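Local coordinates for protein glycosyltransferase (Streptomyces viridochromogenes, PDB 2IUY) that binds UDP and probably acts as a retaining, family GT4 glycosyltransferase in the biosynthesis of the antibiotic avilamycin A, at residues A[9-14]-A[30-35]; A[23-28]-A[35-40]; A[178-183]-A[236-241]; A[271-276]-A[287-292]. All coordinates share one frame; numbering follows the deposited sequence.

Overall arrangement
The chain has the two parallel six-stranded sheets of a GT-B enzyme, and two contacts lie in each half. Contact 1 closes the loop after strand 5-9 back onto the first turn of helix 31-45. Contact 2 begins inside that loop and ends one turn further along the same helix, so the two cross; they share Val35 and touch. Contacts 3 and 4 follow in series in the second half. Contact 3 joins helix 177-187 to the end of strand 234-237, and contact 4 ties the loops after strands 268-270 and 284-286. Contacts 3 and 4 also touch, probably through Ser239-Thr271 and Gln240-Gly290 hydrogen bonds, whereas their nearest atoms stay about 11 Å or more from those of contacts 1 and 2.

Contact 1 of 4, residues A[9-14]-A[30-35]; sequences VNIPLR and GGIQWV
Between Asn10 and Gln33 the loop and helix backbones lie 6.6 Å apart at their CA atoms, and they diverge steadily until Leu13 CA and Gly30 CA are 9.6 Å apart. Side chains fill this widening gap, and no hydrogen bond crosses it. The main apolar touch is between two isoleucines, whose side chains meet at about a right angle. Ile11 presents its CG2 branch to Ile32 CG2 at 3.7 Å, while the chain ends Ile11 CD1 and Ile32 CD1 meet at 3.9 Å, so both branches of each residue take part. Asn10 behaves differently. Its CG stands anti to the backbone N (chi1 180°), which carries the amide up to the helix, where Asn10 OD1 rests 3.6 Å from the aliphatic CG of Gln33. That oxygen is buried without a polar partner in the model; ND2 of the same amide is bound to the carbonyl of Gly54. Leu13 adds a lighter touch, with its CD1 lying across the bent end of Gln33. Gly30, a UDP-binding residue, is the N-cap of the helix, so the contact lies close to the nucleotide site. In the Rossmann-like N-terminal half, Asn10 is joined through its backbone to Leu53 of strand 49-53 and Val9 to His89 of strand 87-90, while Val9 and Pro12 pack on Ile76 of helix 73-82.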
# COMPACT_ATOMS: atom_id res chain seq x y z
N VAL A 9 13.38 -3.87 -5.94
CA VAL A 9 12.92 -3.73 -7.31
C VAL A 9 11.52 -3.25 -7.22
O VAL A 9 10.62 -3.99 -6.82
CB VAL A 9 13.01 -5.07 -8.19
CG1 VAL A 9 12.85 -4.74 -9.68
CG2 VAL A 9 14.37 -5.78 -8.00
N ASN A 10 11.35 -1.98 -7.57
CA ASN A 10 10.04 -1.37 -7.69
C ASN A 10 9.41 -1.88 -8.96
O ASN A 10 10.12 -2.28 -9.89
CB ASN A 10 10.21 0.16 -7.82
CG ASN A 10 8.90 0.88 -7.95
OD1 ASN A 10 7.97 0.63 -7.18
ND2 ASN A 10 8.81 1.81 -8.90
N ILE A 11 8.08 -1.81 -9.00
CA ILE A 11 7.28 -2.16 -10.19
C ILE A 11 7.51 -1.07 -11.25
O ILE A 11 7.16 0.10 -11.02
CB ILE A 11 5.76 -2.27 -9.83
CG1 ILE A 11 4.95 -2.70 -11.06
CG2 ILE A 11 5.19 -0.92 -9.26
CD1 ILE A 11 3.49 -3.11 -10.74
N PRO A 12 8.15 -1.43 -12.39
CA PRO A 12 8.46 -0.42 -13.45
C PRO A 12 7.22 0.02 -14.25
O PRO A 12 6.65 -0.76 -15.01
CB PRO A 12 9.53 -1.11 -14.33
CG PRO A 12 9.81 -2.43 -13.72
CD PRO A 12 8.68 -2.77 -12.72
N LEU A 13 6.79 1.27 -14.06
CA LEU A 13 5.60 1.78 -14.65
C LEU A 13 5.85 3.21 -15.07
O LEU A 13 6.42 3.99 -14.32
CB LEU A 13 4.43 1.79 -13.63
CG LEU A 13 3.76 0.46 -13.23
CD1 LEU A 13 2.61 0.67 -12.20
CD2 LEU A 13 3.20 -0.26 -14.49
N ARG A 14 5.36 3.58 -16.26
CA ARG A 14 5.54 4.96 -16.69
C ARG A 14 4.44 5.85 -16.17
O ARG A 14 3.34 5.39 -15.91
CB ARG A 14 5.64 5.05 -18.21
CG ARG A 14 7.04 4.60 -18.68
CD ARG A 14 7.06 4.55 -20.14
NE ARG A 14 7.92 3.48 -20.59
CZ ARG A 14 9.19 3.64 -20.94
NH1 ARG A 14 9.74 4.84 -20.89
NH2 ARG A 14 9.89 2.59 -21.35
N GLY A 30 0.06 5.68 -6.64
CA GLY A 30 0.79 4.44 -6.76
C GLY A 30 1.12 3.86 -5.40
O GLY A 30 2.11 4.26 -4.76
N GLY A 31 0.29 2.91 -4.99
CA GLY A 31 0.46 2.16 -3.75
C GLY A 31 1.76 1.41 -3.59
O GLY A 31 2.38 1.59 -2.58
N ILE A 32 2.16 0.58 -4.55
CA ILE A 32 3.43 -0.19 -4.43
C ILE A 32 4.68 0.68 -4.20
O ILE A 32 5.61 0.30 -3.45
CB ILE A 32 3.70 -1.15 -5.63
CG1 ILE A 32 2.65 -2.29 -5.65
CG2 ILE A 32 5.16 -1.72 -5.61
CD1 ILE A 32 2.64 -3.13 -6.98
N GLN A 33 4.68 1.83 -4.86
CA GLN A 33 5.79 2.78 -4.85
C GLN A 33 5.92 3.42 -3.47
O GLN A 33 7.02 3.65 -3.00
CB GLN A 33 5.58 3.84 -5.93
CG GLN A 33 5.59 3.27 -7.34
CD GLN A 33 4.18 3.00 -7.92
OE1 GLN A 33 3.19 2.82 -7.19
NE2 GLN A 33 4.09 2.96 -9.23
N TRP A 34 4.79 3.69 -2.82
CA TRP A 34 4.77 4.11 -1.43
C TRP A 34 5.29 2.98 -0.51
O TRP A 34 6.10 3.23 0.38
CB TRP A 34 3.35 4.58 -0.99
CG TRP A 34 3.17 6.06 -1.34
CD1 TRP A 34 2.34 6.60 -2.28
CD2 TRP A 34 3.92 7.14 -0.78
NE1 TRP A 34 2.53 7.97 -2.35
CE2 TRP A 34 3.49 8.32 -1.43
CE3 TRP A 34 4.90 7.23 0.22
CZ2 TRP A 34 3.99 9.58 -1.09
CZ3 TRP A 34 5.41 8.48 0.54
CH2 TRP A 34 4.97 9.63 -0.12
N VAL A 35 4.88 1.76 -0.76
CA VAL A 35 5.39 0.63 0.06
C VAL A 35 6.91 0.60 0.02
O VAL A 35 7.55 0.48 1.05
CB VAL A 35 4.80 -0.74 -0.37
CG1 VAL A 35 5.43 -1.90 0.45
CG2 VAL A 35 3.26 -0.72 -0.23

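Contact 2 of 4, residues A[23-28]-A[35-40]; sequences SVPPQG and VVANLM
Pro25 O accepts a short hydrogen bond from Ser23 OG, 2.6 Å long and tilted 30° from the carbonyl plane, which tightens the loop just where Pro25 meets Ala37. The loop leads from the first strand to the first helix of a Rossmann-like domain, and its bend contains a cis peptide between Val24 and Pro25. A second internal bond runs from Ser23 N to Gln27 OE1 at 3.0 Å; it is nearly straight at nitrogen, although the donor sits above the plane of the amide. These bonds stay within the loop; what meets helix 31-45 is apolar, the side chains of Val24 and Pro25. Val24 does most of the work. Its CG1, anti to the backbone N (chi1 161°), reaches the helix backbone and lies 3.5 Å from Ala37 N and 3.7 Å from Ala37 CB. Pro25 CB lies 3.8 Å from Ala37 CB, so that alanine methyl touches both loop residues. Val24 and Val36 both also pack on Leu52 of strand 49-53, joining loop, helix and sheet. Pro25 also lies about 7 Å, side chain to side chain, from Arg225 of the UDP site. At the far end of the contact, the CE methyl of selenomethionine Met40 approaches Val24 CG1 at 4.3 Å.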
# COMPACT_ATOMS: atom_id res chain seq x y z
N SER A 23 8.28 7.57 -9.88
CA SER A 23 9.34 7.53 -8.88
C SER A 23 8.93 6.83 -7.57
O SER A 23 7.78 6.43 -7.36
CB SER A 23 9.90 8.95 -8.63
OG SER A 23 8.92 9.71 -7.88
N VAL A 24 9.91 6.64 -6.70
CA VAL A 24 9.68 6.17 -5.37
C VAL A 24 10.25 7.20 -4.42
O VAL A 24 11.46 7.45 -4.45
CB VAL A 24 10.38 4.78 -5.14
CG1 VAL A 24 10.55 4.47 -3.60
CG2 VAL A 24 9.61 3.68 -5.83
N PRO A 25 9.40 7.84 -3.60
CA PRO A 25 7.96 7.71 -3.55
C PRO A 25 7.35 8.37 -4.78
O PRO A 25 8.02 9.19 -5.45
CB PRO A 25 7.58 8.45 -2.25
CG PRO A 25 8.61 9.44 -2.08
CD PRO A 25 9.88 8.88 -2.67
N PRO A 26 6.11 7.99 -5.13
CA PRO A 26 5.62 8.43 -6.41
C PRO A 26 5.13 9.87 -6.37
O PRO A 26 4.74 10.38 -5.31
CB PRO A 26 4.45 7.47 -6.66
CG PRO A 26 3.91 7.21 -5.31
CD PRO A 26 5.11 7.17 -4.41
N GLN A 27 5.15 10.54 -7.52
CA GLN A 27 4.64 11.91 -7.63
C GLN A 27 3.09 11.93 -7.46
O GLN A 27 2.52 12.79 -6.79
CB GLN A 27 5.09 12.52 -8.99
CG GLN A 27 6.56 12.16 -9.41
CD GLN A 27 6.76 10.85 -10.29
OE1 GLN A 27 6.19 9.77 -10.05
NE2 GLN A 27 7.63 10.98 -11.31
N GLY A 28 2.43 10.93 -8.02
CA GLY A 28 0.97 10.88 -7.93
C GLY A 28 0.47 9.57 -7.32
O GLY A 28 0.93 9.16 -6.25
N VAL A 35 4.88 1.76 -0.76
CA VAL A 35 5.39 0.63 0.06
C VAL A 35 6.91 0.60 0.02
O VAL A 35 7.55 0.48 1.05
CB VAL A 35 4.80 -0.74 -0.37
CG1 VAL A 35 5.43 -1.90 0.45
CG2 VAL A 35 3.26 -0.72 -0.23
N VAL A 36 7.47 0.69 -1.17
CA VAL A 36 8.92 0.57 -1.38
C VAL A 36 9.67 1.72 -0.70
O VAL A 36 10.72 1.51 -0.13
CB VAL A 36 9.24 0.50 -2.91
CG1 VAL A 36 10.73 0.40 -3.16
CG2 VAL A 36 8.53 -0.73 -3.55
N ALA A 37 9.12 2.95 -0.78
CA ALA A 37 9.66 4.12 -0.11
C ALA A 37 9.75 3.91 1.42
O ALA A 37 10.78 4.19 2.02
CB ALA A 37 8.81 5.37 -0.46
N ASN A 38 8.67 3.42 2.02
CA ASN A 38 8.57 3.24 3.44
C ASN A 38 9.47 2.08 3.91
O ASN A 38 10.15 2.18 4.97
CB ASN A 38 7.09 2.96 3.86
CG ASN A 38 6.23 4.22 3.86
OD1 ASN A 38 6.53 5.20 4.56
ND2 ASN A 38 5.13 4.18 3.11
N LEU A 39 9.45 1.01 3.13
CA LEU A 39 10.38 -0.13 3.31
C LEU A 39 11.85 0.31 3.27
O LEU A 39 12.65 -0.02 4.15
CB LEU A 39 10.12 -1.27 2.29
CG LEU A 39 11.09 -2.47 2.46
CD1 LEU A 39 11.12 -2.98 3.93
CD2 LEU A 39 10.87 -3.62 1.52
N MSE A 40 12.18 1.05 2.22
CA MSE A 40 13.52 1.54 1.98
C MSE A 40 14.05 2.39 3.16
O MSE A 40 15.22 2.32 3.51
CB MSE A 40 13.46 2.36 0.70
CG MSE A 40 14.65 3.22 0.42
SE MSE A 40 14.26 4.20 -1.23
CE MSE A 40 13.21 5.69 -0.46

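Contact 3 of 4, residues A[178-183]-A[236-241]; sequences LEAAAF and LAMSQA
Glu179 lies against Gln240 along its whole length, and tracing it outward shows how a carboxylate and an amide can pack without bonding to each other. Glu179 CB starts 3.7 Å from Gln240 NE2, and Glu179 CG is 3.6 Å from Gln240 NE2; the chain then bends at chi2 (81°) and runs on over the amide. Glu179 CD sits above Gln240 CD at 3.6 Å, and Glu179 OE1 ends over the methylene CG of Gln240 at 3.5 Å. OE2 of the same carboxylate lies near that methylene too, a little farther off and with no bond across the contact. The two flat groups are stacked with their planes only 3° apart. Further along helix 177-187 the contact becomes apolar. Ala180 CB fits between Met238 CG, 3.6 Å away, and Leu236 CD1, and Leu236 CD1 also comes 3.4 Å from Ala180 O. Phe183 meets Leu236 CD2 obliquely with its ring, which packs edge-to-face with Phe293 as well, while its CB faces the CE of selenomethionine Met238. Helix 177-187 is thereby seated on the end of strand 234-237, in the second Rossmann-like half of the GT-B fold, with Met238 about 7 Å from Lys175 of the UDP site between side chains. Gln240 NE2 gives a 2.7 Å hydrogen bond back to Met238 O, and OE1 ties to Gly290 N in another loop. These bonds fix the rotation of the amide, so Glu179 meets the flat side of a group whose two polar atoms have partners elsewhere.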
# COMPACT_ATOMS: atom_id res chain seq x y z
N LEU A 178 -18.16 3.56 -4.57
CA LEU A 178 -19.62 3.72 -4.54
C LEU A 178 -20.16 3.44 -3.16
O LEU A 178 -20.95 4.20 -2.60
CB LEU A 178 -20.29 2.81 -5.58
CG LEU A 178 -21.84 2.85 -5.48
CD1 LEU A 178 -22.35 4.17 -6.08
CD2 LEU A 178 -22.44 1.71 -6.21
N GLU A 179 -19.72 2.34 -2.59
CA GLU A 179 -20.08 1.98 -1.21
C GLU A 179 -19.59 2.97 -0.16
O GLU A 179 -20.25 3.18 0.84
CB GLU A 179 -19.58 0.56 -0.92
CG GLU A 179 -20.33 -0.52 -1.74
CD GLU A 179 -19.83 -0.71 -3.18
OE1 GLU A 179 -18.79 -0.12 -3.60
OE2 GLU A 179 -20.48 -1.46 -3.92
N ALA A 180 -18.43 3.55 -0.36
CA ALA A 180 -17.93 4.62 0.48
C ALA A 180 -18.84 5.87 0.34
O ALA A 180 -19.13 6.58 1.34
CB ALA A 180 -16.51 4.95 0.09
N ALA A 181 -19.30 6.15 -0.88
CA ALA A 181 -20.27 7.28 -1.05
C ALA A 181 -21.54 6.99 -0.23
O ALA A 181 -22.00 7.85 0.54
CB ALA A 181 -20.61 7.52 -2.54
N ALA A 182 -22.04 5.75 -0.32
CA ALA A 182 -23.22 5.32 0.43
C ALA A 182 -22.99 5.45 1.94
O ALA A 182 -23.87 5.85 2.69
CB ALA A 182 -23.58 3.85 0.09
N PHE A 183 -21.82 5.07 2.42
CA PHE A 183 -21.61 5.12 3.86
C PHE A 183 -21.55 6.59 4.36
O PHE A 183 -22.16 6.95 5.38
CB PHE A 183 -20.37 4.27 4.26
CG PHE A 183 -20.10 4.27 5.75
CD1 PHE A 183 -20.58 3.25 6.56
CD2 PHE A 183 -19.34 5.28 6.33
CE1 PHE A 183 -20.37 3.25 7.92
CE2 PHE A 183 -19.12 5.29 7.72
CZ PHE A 183 -19.63 4.26 8.51
N LEU A 236 -12.20 5.79 4.46
CA LEU A 236 -13.09 4.69 4.11
C LEU A 236 -12.33 3.80 3.12
O LEU A 236 -11.96 4.22 2.00
CB LEU A 236 -14.37 5.25 3.48
CG LEU A 236 -15.16 6.35 4.21
CD1 LEU A 236 -16.56 6.61 3.51
CD2 LEU A 236 -15.38 6.03 5.71
N ALA A 237 -12.06 2.58 3.56
CA ALA A 237 -11.37 1.58 2.74
C ALA A 237 -12.37 0.46 2.49
O ALA A 237 -12.53 -0.43 3.32
CB ALA A 237 -10.13 1.05 3.49
N MSE A 238 -13.04 0.51 1.35
CA MSE A 238 -14.31 -0.24 1.16
C MSE A 238 -14.23 -1.26 0.05
O MSE A 238 -15.19 -1.45 -0.66
CB MSE A 238 -15.44 0.75 0.84
CG MSE A 238 -15.60 1.90 1.85
SE MSE A 238 -16.10 1.33 3.61
CE MSE A 238 -18.01 0.90 3.24
N SER A 239 -13.08 -1.93 -0.04
CA SER A 239 -12.84 -2.91 -1.07
C SER A 239 -13.98 -3.94 -1.04
O SER A 239 -14.47 -4.28 0.04
CB SER A 239 -11.46 -3.56 -0.93
OG SER A 239 -10.42 -2.59 -1.13
N GLN A 240 -14.41 -4.36 -2.22
CA GLN A 240 -15.59 -5.20 -2.38
C GLN A 240 -15.20 -6.55 -2.95
O GLN A 240 -14.27 -6.68 -3.74
CB GLN A 240 -16.64 -4.52 -3.29
CG GLN A 240 -17.19 -3.17 -2.76
CD GLN A 240 -18.02 -3.31 -1.48
OE1 GLN A 240 -19.00 -4.05 -1.43
NE2 GLN A 240 -17.65 -2.54 -0.45
N ALA A 241 -15.89 -7.60 -2.52
CA ALA A 241 -15.59 -8.92 -3.05
C ALA A 241 -16.30 -9.15 -4.40
O ALA A 241 -17.39 -9.73 -4.49
CB ALA A 241 -15.89 -10.01 -2.02

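Contact 4 of 4, residues A[271-276]-A[287-292]; sequences TGNGCL and VGYGTD
The Tyr289 ring carries a bridging water over the centre of one face and meets Asn273 CB at its edge, while Thr271 CB approaches obliquely, 3.8 Å from Tyr289 CE1. The amide of Asn273 is turned 65° from the ring. From this position Asn273 ND2 donates to Tyr289 OH at 3.0 Å, with an N-H...O angle of 158° and the hydroxyl in the amide plane. Asn273 is bound at both ends of that amide, because ND2 also reaches Trp250 O and OD1 accepts from Glu252 N; the group that receives the tyrosine is thus already oriented. The water over the ring joins the two loops, accepting from Gly272 N at 3.0 Å and donating to Val287 O at 2.8 Å. Val287 O also takes a CA-H...O contact from Thr271 CA at 3.3 Å. Thr271 OG1 is held chiefly by Ser239 O and receives only a weak bond from Asn273 N. Beyond Gly272 the chain turns back in a type II' beta turn from Asn273 to Leu276, with Gly274 at the position of positive phi. The two loops leave adjacent parallel strands, 268-270 and 284-286, at the same end of the sheet, as expected in the Rossmann-like second half of a GT-B fold.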
# COMPACT_ATOMS: atom_id res chain seq x y z
N THR A 271 -14.50 -2.42 4.95
CA THR A 271 -15.10 -3.74 4.85
C THR A 271 -14.11 -4.76 5.45
O THR A 271 -13.05 -4.36 5.94
CB THR A 271 -15.37 -4.09 3.40
OG1 THR A 271 -14.11 -4.08 2.70
CG2 THR A 271 -16.34 -3.06 2.78
N GLY A 272 -14.50 -6.04 5.44
CA GLY A 272 -13.64 -7.12 5.88
C GLY A 272 -12.92 -7.81 4.73
O GLY A 272 -12.36 -8.90 4.90
N ASN A 273 -12.95 -7.19 3.55
CA ASN A 273 -12.31 -7.75 2.37
C ASN A 273 -10.80 -7.98 2.50
O ASN A 273 -10.04 -7.02 2.84
CB ASN A 273 -12.56 -6.89 1.14
CG ASN A 273 -12.11 -7.57 -0.12
OD1 ASN A 273 -10.99 -7.33 -0.63
ND2 ASN A 273 -12.94 -8.50 -0.60
N GLY A 274 -10.37 -9.21 2.18
CA GLY A 274 -8.93 -9.49 2.10
C GLY A 274 -8.22 -9.10 3.39
O GLY A 274 -8.69 -9.39 4.46
N CYS A 275 -7.16 -8.33 3.26
CA CYS A 275 -6.37 -7.87 4.42
C CYS A 275 -7.16 -6.96 5.38
O CYS A 275 -6.79 -6.80 6.55
CB CYS A 275 -5.14 -7.12 3.91
SG CYS A 275 -5.48 -5.46 3.25
N LEU A 276 -8.23 -6.32 4.89
CA LEU A 276 -8.96 -5.37 5.74
C LEU A 276 -9.48 -5.95 7.06
O LEU A 276 -9.43 -5.29 8.11
CB LEU A 276 -10.06 -4.68 4.95
CG LEU A 276 -9.49 -3.92 3.73
CD1 LEU A 276 -10.66 -3.41 2.88
CD2 LEU A 276 -8.57 -2.74 4.15
N VAL A 287 -17.18 -2.76 8.57
CA VAL A 287 -18.59 -2.79 8.25
C VAL A 287 -18.87 -3.76 7.09
O VAL A 287 -17.95 -4.27 6.42
CB VAL A 287 -19.13 -1.35 7.97
CG1 VAL A 287 -18.88 -0.42 9.21
CG2 VAL A 287 -18.51 -0.73 6.68
N GLY A 288 -20.15 -4.02 6.86
CA GLY A 288 -20.57 -4.82 5.76
C GLY A 288 -20.31 -4.33 4.35
O GLY A 288 -20.06 -3.12 4.07
N TYR A 289 -20.41 -5.31 3.44
CA TYR A 289 -20.41 -5.08 2.01
C TYR A 289 -21.69 -4.40 1.54
O TYR A 289 -22.68 -4.37 2.26
CB TYR A 289 -20.31 -6.43 1.31
CG TYR A 289 -18.95 -7.05 1.34
CD1 TYR A 289 -17.81 -6.29 1.07
CD2 TYR A 289 -18.80 -8.40 1.64
CE1 TYR A 289 -16.56 -6.87 1.06
CE2 TYR A 289 -17.53 -8.99 1.67
CZ TYR A 289 -16.43 -8.22 1.37
OH TYR A 289 -15.21 -8.81 1.37
N GLY A 290 -21.67 -3.88 0.32
CA GLY A 290 -22.86 -3.24 -0.27
C GLY A 290 -23.02 -1.79 0.16
O GLY A 290 -22.12 -1.22 0.78
N THR A 291 -24.17 -1.23 -0.19
CA THR A 291 -24.54 0.19 0.02
C THR A 291 -25.68 0.42 1.04
O THR A 291 -26.17 1.55 1.20
CB THR A 291 -24.99 0.86 -1.31
OG1 THR A 291 -26.15 0.19 -1.85
CG2 THR A 291 -23.87 0.91 -2.34
N ASP A 292 -26.15 -0.64 1.69
CA ASP A 292 -27.36 -0.49 2.48
C ASP A 292 -26.96 -0.28 3.95
O ASP A 292 -26.87 -1.21 4.73
CB ASP A 292 -28.33 -1.69 2.25
CG ASP A 292 -28.40 -2.14 0.75
OD1 ASP A 292 -29.10 -1.50 -0.09
OD2 ASP A 292 -27.76 -3.18 0.40
O HOH W 1 -17.41 -6.68 5.11